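Local coordinates for extracellular solute-binding protein, family 5 (Chelativorans sp., PDB 6WM6) that binds EDTA and probably related aminopolycarboxylates in the periplasm as the solute-binding component of an ABC transporter, at residues Gln111-Arg116 / Leu181-Leu186; Val404-Leu409 / Gly433-Leu438. All coordinates share one frame; numbering follows the deposited sequence. Where two conformers were deposited one is given.

Contact 1 is the more buried of the two and works through side chains: strand 111-116 and the loop with a 3-10 turn at 181-186 share no direct hydrogen bond, and an indole, a valine and one water join them. Contact 2 is partly buried and is built on backbone bonds between two parallel strands, with Leu407, Leu409, Leu438 and Thr436 on one sheet face and Arg408 and Asp437 on the other. Contact 1 lays a loop against the antiparallel sheet containing 111-117; contact 2 pairs two strands within the mixed sheet. They lie on opposite sides of the chain's centre, about 32 Å apart at their nearest atoms.

Contact 1. Residues Gln111-Arg116 / Leu181-Leu186; sequences QTVVYR and LGWQGL
Val113 lies over one face of the Trp183 indole with both its methyl groups turned to the ring system. CG2 makes the CH-pi contact, 4.1 Å from the centroid of the Trp183 six-membered ring and 26° off the ring normal, while CG1 reaches the outer rim, 3.7 Å from Trp183 CZ3. The opposite face of the indole is covered from within its own segment by Gln184 CG, so the ring is sandwiched between aliphatic groups. Trp183 has CG between its backbone N and carbonyl carbon (chi1 66°), which swings the indole toward the strand. Gln111 reaches the other end of the ring system obliquely: its extended chain brings NE2 to 4.0 Å from Trp183 CD1, with amide and ring planes 72° apart. OE1 of the same amide accepts a hydrogen bond from Phe180 N. Tyr115 passes Trp183 in the opposite direction and places OH near the indole plane, at its edge. The hydroxyl donates to a water bridge: water 1, in the plane of the phenol ring and 2.7 Å from Tyr115 OH, in turn donates to Trp183 O and Leu186 O, both at 2.8 Å. One water thus reaches two loop carbonyls, Trp183 O also taking the turn's own bond from Leu186 N, and ties turn to strand. Strand 111-117 is an inner member of the antiparallel sheet, between 100-108 and 171-176; the loop, on its way from strand 171-176 to helix 193-196, folds back over it, and Phe134 and Phe187 meet the Tyr115 ring.

Contact 2. Residues Val404-Leu409 / Gly433-Leu438; sequences VSTLRL and GLKTDL
Leu407 and Thr436 pair as neighbours in two parallel strands, the beta strands of a beta-alpha-beta unit whose crossover is helix 416-429. Three backbone bonds join the two segments. Leu407 N donates to Lys435 O at 2.9 Å; Leu407 O accepts from Asp437 N at 2.7 Å; Leu409 N then donates to Asp437 O. Leu407 thus uses both its N-H and its C=O on this partner strand, as does Asp437 in return. The ladder goes on beyond the segment through the backbone bond of Leu409 with Leu439, while Arg408 turns to its other neighbour, strand 456-462, with backbone bonds to Asp455 and Leu456. Before the strands begin, water 2 takes over: it accepts from Lys435 N at 2.8 Å and donates to Ser405 O, carrying the link on where the backbones no longer bond directly. Two polar side chains, Arg408 and Thr436, find partners outside the pair. Arg408 forms a salt bridge through NE with Asp455 and bonds the Gly452 carbonyl through NH1, and Thr436 OG1 is hydrogen-bonded to Thr426 OG1 of the crossover helix. On the face carrying Leu407 and Leu409, apolar groups close the pair: Leu409 and Leu438 lie side by side, pointing the same way, and Leu438 also packs on helix 416-429. Val404 CG1 meets Leu434 CD2 farther back. Thr406 has OG1 beside the backbone N (chi1 -63°), which puts CG2 anti to it and brings this methyl to 3.6 Å from Thr436 C.

Contact 1. Residues Gln111-Arg116 / Leu181-Leu186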
loop_
_atom_site.group_PDB
_atom_site.type_symbol
_atom_site.label_atom_id
_atom_site.label_comp_id
_atom_site.label_asym_id
_atom_site.label_seq_id
_atom_site.Cartn_x
_atom_site.Cartn_y
_atom_site.Cartn_z
ATOM N N GLN A 111 2.869 27.008 9.639
ATOM C CA GLN A 111 2.814 25.674 10.211
ATOM C C GLN A 111 4.207 25.228 10.656
ATOM O O GLN A 111 5.173 25.269 9.883
ATOM C CB GLN A 111 2.234 24.668 9.214
ATOM C CG GLN A 111 2.204 23.250 9.713
ATOM C CD GLN A 111 1.398 22.313 8.840
ATOM O OE1 GLN A 111 0.360 22.695 8.289
ATOM N NE2 GLN A 111 1.852 21.085 8.717
ATOM N N THR A 112 4.311 24.808 11.912
ATOM C CA THR A 112 5.576 24.459 12.537
ATOM C C THR A 112 5.366 23.186 13.332
ATOM O O THR A 112 4.386 23.079 14.081
ATOM C CB THR A 112 6.035 25.586 13.481
ATOM O OG1 THR A 112 6.129 26.835 12.780
ATOM C CG2 THR A 112 7.398 25.251 14.051
ATOM N N VAL A 113 6.265 22.230 13.154
ATOM C CA VAL A 113 6.260 20.976 13.894
ATOM C C VAL A 113 7.595 20.853 14.613
ATOM O O VAL A 113 8.652 21.075 14.007
ATOM C CB VAL A 113 6.030 19.764 12.976
ATOM C CG1 VAL A 113 6.199 18.451 13.764
ATOM C CG2 VAL A 113 4.667 19.828 12.323
ATOM N N VAL A 114 7.553 20.503 15.898
ATOM C CA VAL A 114 8.753 20.289 16.707
ATOM C C VAL A 114 8.803 18.831 17.126
ATOM O O VAL A 114 7.823 18.300 17.681
ATOM C CB VAL A 114 8.793 21.209 17.944
ATOM C CG1 VAL A 114 9.995 20.867 18.820
ATOM C CG2 VAL A 114 8.855 22.650 17.503
ATOM N N TYR A 115 9.934 18.187 16.855
ATOM C CA TYR A 115 10.214 16.823 17.279
ATOM C C TYR A 115 11.247 16.887 18.396
ATOM O O TYR A 115 12.279 17.554 18.256
ATOM C CB TYR A 115 10.781 15.973 16.137
ATOM C CG TYR A 115 9.918 15.857 14.901
ATOM C CD1 TYR A 115 10.015 16.790 13.884
ATOM C CD2 TYR A 115 9.002 14.813 14.742
ATOM C CE1 TYR A 115 9.237 16.692 12.743
ATOM C CE2 TYR A 115 8.212 14.717 13.617
ATOM C CZ TYR A 115 8.328 15.655 12.620
ATOM O OH TYR A 115 7.541 15.591 11.484
ATOM N N ARG A 116 10.998 16.199 19.494
ATOM C CA ARG A 116 11.979 16.035 20.563
ATOM C C ARG A 116 12.362 14.560 20.577
ATOM O O ARG A 116 11.530 13.697 20.897
ATOM C CB ARG A 116 11.434 16.527 21.898
ATOM C CG ARG A 116 11.248 18.050 21.884
ATOM C CD ARG A 116 10.651 18.640 23.161
ATOM N NE ARG A 116 10.332 20.057 22.963
ATOM C CZ ARG A 116 11.194 21.059 23.124
ATOM N NH1 ARG A 116 12.441 20.821 23.508
ATOM N NH2 ARG A 116 10.806 22.308 22.908
ATOM N N LEU A 181 -1.773 18.745 5.887
ATOM C CA LEU A 181 -2.445 17.830 6.802
ATOM C C LEU A 181 -1.565 16.669 7.228
ATOM O O LEU A 181 -1.530 16.303 8.409
ATOM C CB LEU A 181 -3.684 17.284 6.087
ATOM C CG LEU A 181 -4.357 16.078 6.710
ATOM C CD1 LEU A 181 -5.016 16.486 7.976
ATOM C CD2 LEU A 181 -5.355 15.467 5.727
ATOM N N GLY A 182 -0.850 16.063 6.286
ATOM C CA GLY A 182 -0.252 14.759 6.513
ATOM C C GLY A 182 1.131 14.779 7.132
ATOM O O GLY A 182 1.974 13.915 6.837
ATOM N N TRP A 183 1.402 15.723 8.029
ATOM C CA TRP A 183 2.752 15.844 8.565
ATOM C C TRP A 183 3.172 14.637 9.397
ATOM O O TRP A 183 4.371 14.338 9.469
ATOM C CB TRP A 183 2.886 17.147 9.351
ATOM C CG TRP A 183 2.052 17.233 10.594
ATOM C CD1 TRP A 183 0.801 17.774 10.710
ATOM C CD2 TRP A 183 2.427 16.801 11.905
ATOM N NE1 TRP A 183 0.365 17.681 12.011
ATOM C CE2 TRP A 183 1.349 17.092 12.763
ATOM C CE3 TRP A 183 3.559 16.174 12.429
ATOM C CZ2 TRP A 183 1.378 16.784 14.125
ATOM C CZ3 TRP A 183 3.579 15.874 13.780
ATOM C CH2 TRP A 183 2.507 16.184 14.600
ATOM N N GLN A 184 2.230 13.918 10.025
ATOM C CA GLN A 184 2.601 12.720 10.766
ATOM C C GLN A 184 3.051 11.575 9.865
ATOM O O GLN A 184 3.598 10.586 10.370
ATOM C CB GLN A 184 1.452 12.279 11.672
ATOM C CG GLN A 184 1.152 13.292 12.783
ATOM C CD GLN A 184 0.064 12.849 13.741
ATOM O OE1 GLN A 184 -0.595 11.844 13.540
ATOM N NE2 GLN A 184 -0.086 13.589 14.830
ATOM N N GLY A 185 2.857 11.691 8.565
ATOM C CA GLY A 185 3.396 10.743 7.598
ATOM C C GLY A 185 4.825 10.990 7.205
ATOM O O GLY A 185 5.411 10.155 6.498
ATOM N N LEU A 186 5.408 12.103 7.645
ATOM C CA LEU A 186 6.771 12.480 7.281
ATOM C C LEU A 186 7.797 11.846 8.216
ATOM O O LEU A 186 7.504 11.496 9.350
ATOM C CB LEU A 186 6.911 14.006 7.333
ATOM C CG LEU A 186 5.909 14.752 6.448
ATOM C CD1 LEU A 186 6.087 16.262 6.592
ATOM C CD2 LEU A 186 6.054 14.355 4.987
HETATM O O HOH W 1 6.257 13.268 11.172
#

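Contact 2. Residues Val404-Leu409 / Gly433-Leu438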
loop_
_atom_site.group_PDB
_atom_site.type_symbol
_atom_site.label_atom_id
_atom_site.label_comp_id
_atom_site.label_asym_id
_atom_site.label_seq_id
_atom_site.Cartn_x
_atom_site.Cartn_y
_atom_site.Cartn_z
ATOM N N VAL A 404 -17.477 -1.615 -33.013
ATOM C CA VAL A 404 -16.543 -1.351 -31.923
ATOM C C VAL A 404 -15.539 -2.494 -31.858
ATOM O O VAL A 404 -15.893 -3.680 -31.975
ATOM C CB VAL A 404 -17.300 -1.194 -30.600
ATOM C CG1 VAL A 404 -16.315 -1.036 -29.447
ATOM C CG2 VAL A 404 -18.229 0.028 -30.656
ATOM N N SER A 405 -14.267 -2.140 -31.698
ATOM C CA SER A 405 -13.220 -3.143 -31.622
ATOM C C SER A 405 -13.409 -4.049 -30.406
ATOM O O SER A 405 -14.017 -3.672 -29.402
ATOM C CB SER A 405 -11.863 -2.459 -31.500
ATOM O OG SER A 405 -11.582 -1.685 -32.655
ATOM N N THR A 406 -12.849 -5.260 -30.519
ATOM C CA THR A 406 -12.711 -6.127 -29.348
ATOM C C THR A 406 -11.897 -5.396 -28.286
ATOM O O THR A 406 -10.853 -4.798 -28.584
ATOM C CB THR A 406 -12.038 -7.425 -29.742
ATOM O OG1 THR A 406 -12.877 -8.128 -30.680
ATOM C CG2 THR A 406 -11.793 -8.303 -28.541
ATOM N N LEU A 407 -12.392 -5.417 -27.047
ATOM C CA LEU A 407 -11.770 -4.681 -25.961
ATOM C C LEU A 407 -10.633 -5.479 -25.353
ATOM O O LEU A 407 -10.786 -6.668 -25.057
ATOM C CB LEU A 407 -12.811 -4.388 -24.900
ATOM C CG LEU A 407 -14.044 -3.615 -25.379
ATOM C CD1 LEU A 407 -15.009 -3.428 -24.226
ATOM C CD2 LEU A 407 -13.646 -2.280 -25.967
ATOM N N ARG A 408 -9.511 -4.811 -25.130
ATOM C CA ARG A 408 -8.338 -5.426 -24.513
ATOM C C ARG A 408 -8.434 -5.197 -23.010
ATOM O O ARG A 408 -8.359 -4.056 -22.550
ATOM C CB ARG A 408 -7.072 -4.791 -25.072
ATOM C CG ARG A 408 -6.884 -5.064 -26.567
ATOM C CD ARG A 408 -6.009 -3.986 -27.219
ATOM N NE ARG A 408 -6.577 -2.650 -27.098
ATOM C CZ ARG A 408 -5.926 -1.524 -27.392
ATOM N NH1 ARG A 408 -4.684 -1.577 -27.823
ATOM N NH2 ARG A 408 -6.529 -0.345 -27.249
ATOM N N LEU A 409 -8.627 -6.284 -22.258
ATOM C CA LEU A 409 -8.758 -6.251 -20.803
ATOM C C LEU A 409 -7.542 -6.946 -20.224
ATOM O O LEU A 409 -7.408 -8.160 -20.346
ATOM C CB LEU A 409 -10.063 -6.916 -20.386
ATOM C CG LEU A 409 -10.287 -7.208 -18.899
ATOM C CD1 LEU A 409 -9.886 -6.054 -18.011
ATOM C CD2 LEU A 409 -11.756 -7.572 -18.692
ATOM N N GLY A 433 -23.167 -6.308 -26.995
ATOM C CA GLY A 433 -22.518 -6.469 -28.279
ATOM C C GLY A 433 -21.025 -6.265 -28.252
ATOM O O GLY A 433 -20.422 -6.013 -29.297
ATOM N N LEU A 434 -20.410 -6.330 -27.069
ATOM C CA LEU A 434 -18.974 -6.152 -26.904
ATOM C C LEU A 434 -18.289 -7.486 -26.665
ATOM O O LEU A 434 -18.844 -8.396 -26.048
ATOM C CB LEU A 434 -18.708 -5.241 -25.701
ATOM C CG LEU A 434 -19.194 -3.803 -25.900
ATOM C CD1 LEU A 434 -19.167 -3.053 -24.568
ATOM C CD2 LEU A 434 -18.326 -3.085 -26.916
ATOM N N LYS A 435 -17.069 -7.593 -27.193
ATOM C CA LYS A 435 -16.209 -8.749 -26.977
ATOM C C LYS A 435 -14.953 -8.282 -26.256
ATOM O O LYS A 435 -14.612 -7.099 -26.268
ATOM C CB LYS A 435 -15.804 -9.393 -28.295
ATOM C CG LYS A 435 -16.965 -9.928 -29.118
ATOM C CD LYS A 435 -16.517 -10.248 -30.541
ATOM C CE LYS A 435 -17.705 -10.540 -31.446
ATOM N NZ LYS A 435 -17.364 -10.421 -32.893
ATOM N N THR A 436 -14.256 -9.220 -25.630
ATOM C CA THR A 436 -13.020 -8.910 -24.951
ATOM C C THR A 436 -11.919 -9.890 -25.318
ATOM O O THR A 436 -12.172 -11.027 -25.741
ATOM C CB THR A 436 -13.164 -8.922 -23.433
ATOM O OG1 THR A 436 -13.299 -10.274 -22.983
ATOM C CG2 THR A 436 -14.370 -8.109 -23.020
ATOM N N ASP A 437 -10.688 -9.411 -25.185
ATOM C CA ASP A 437 -9.486 -10.235 -25.228
ATOM C C ASP A 437 -8.819 -10.090 -23.871
ATOM O O ASP A 437 -8.494 -8.972 -23.456
ATOM C CB ASP A 437 -8.521 -9.764 -26.320
ATOM C CG ASP A 437 -8.875 -10.308 -27.696
ATOM O OD1 ASP A 437 -9.603 -11.320 -27.776
ATOM O OD2 ASP A 437 -8.410 -9.722 -28.694
ATOM N N LEU A 438 -8.658 -11.205 -23.161
ATOM C CA LEU A 438 -8.086 -11.186 -21.821
ATOM C C LEU A 438 -6.576 -11.341 -21.932
ATOM O O LEU A 438 -6.095 -12.303 -22.531
ATOM C CB LEU A 438 -8.685 -12.304 -20.969
ATOM C CG LEU A 438 -10.207 -12.228 -20.799
ATOM C CD1 LEU A 438 -10.698 -13.280 -19.811
ATOM C CD2 LEU A 438 -10.666 -10.842 -20.368
HETATM O O HOH W 2 -16.278 -5.487 -28.817
#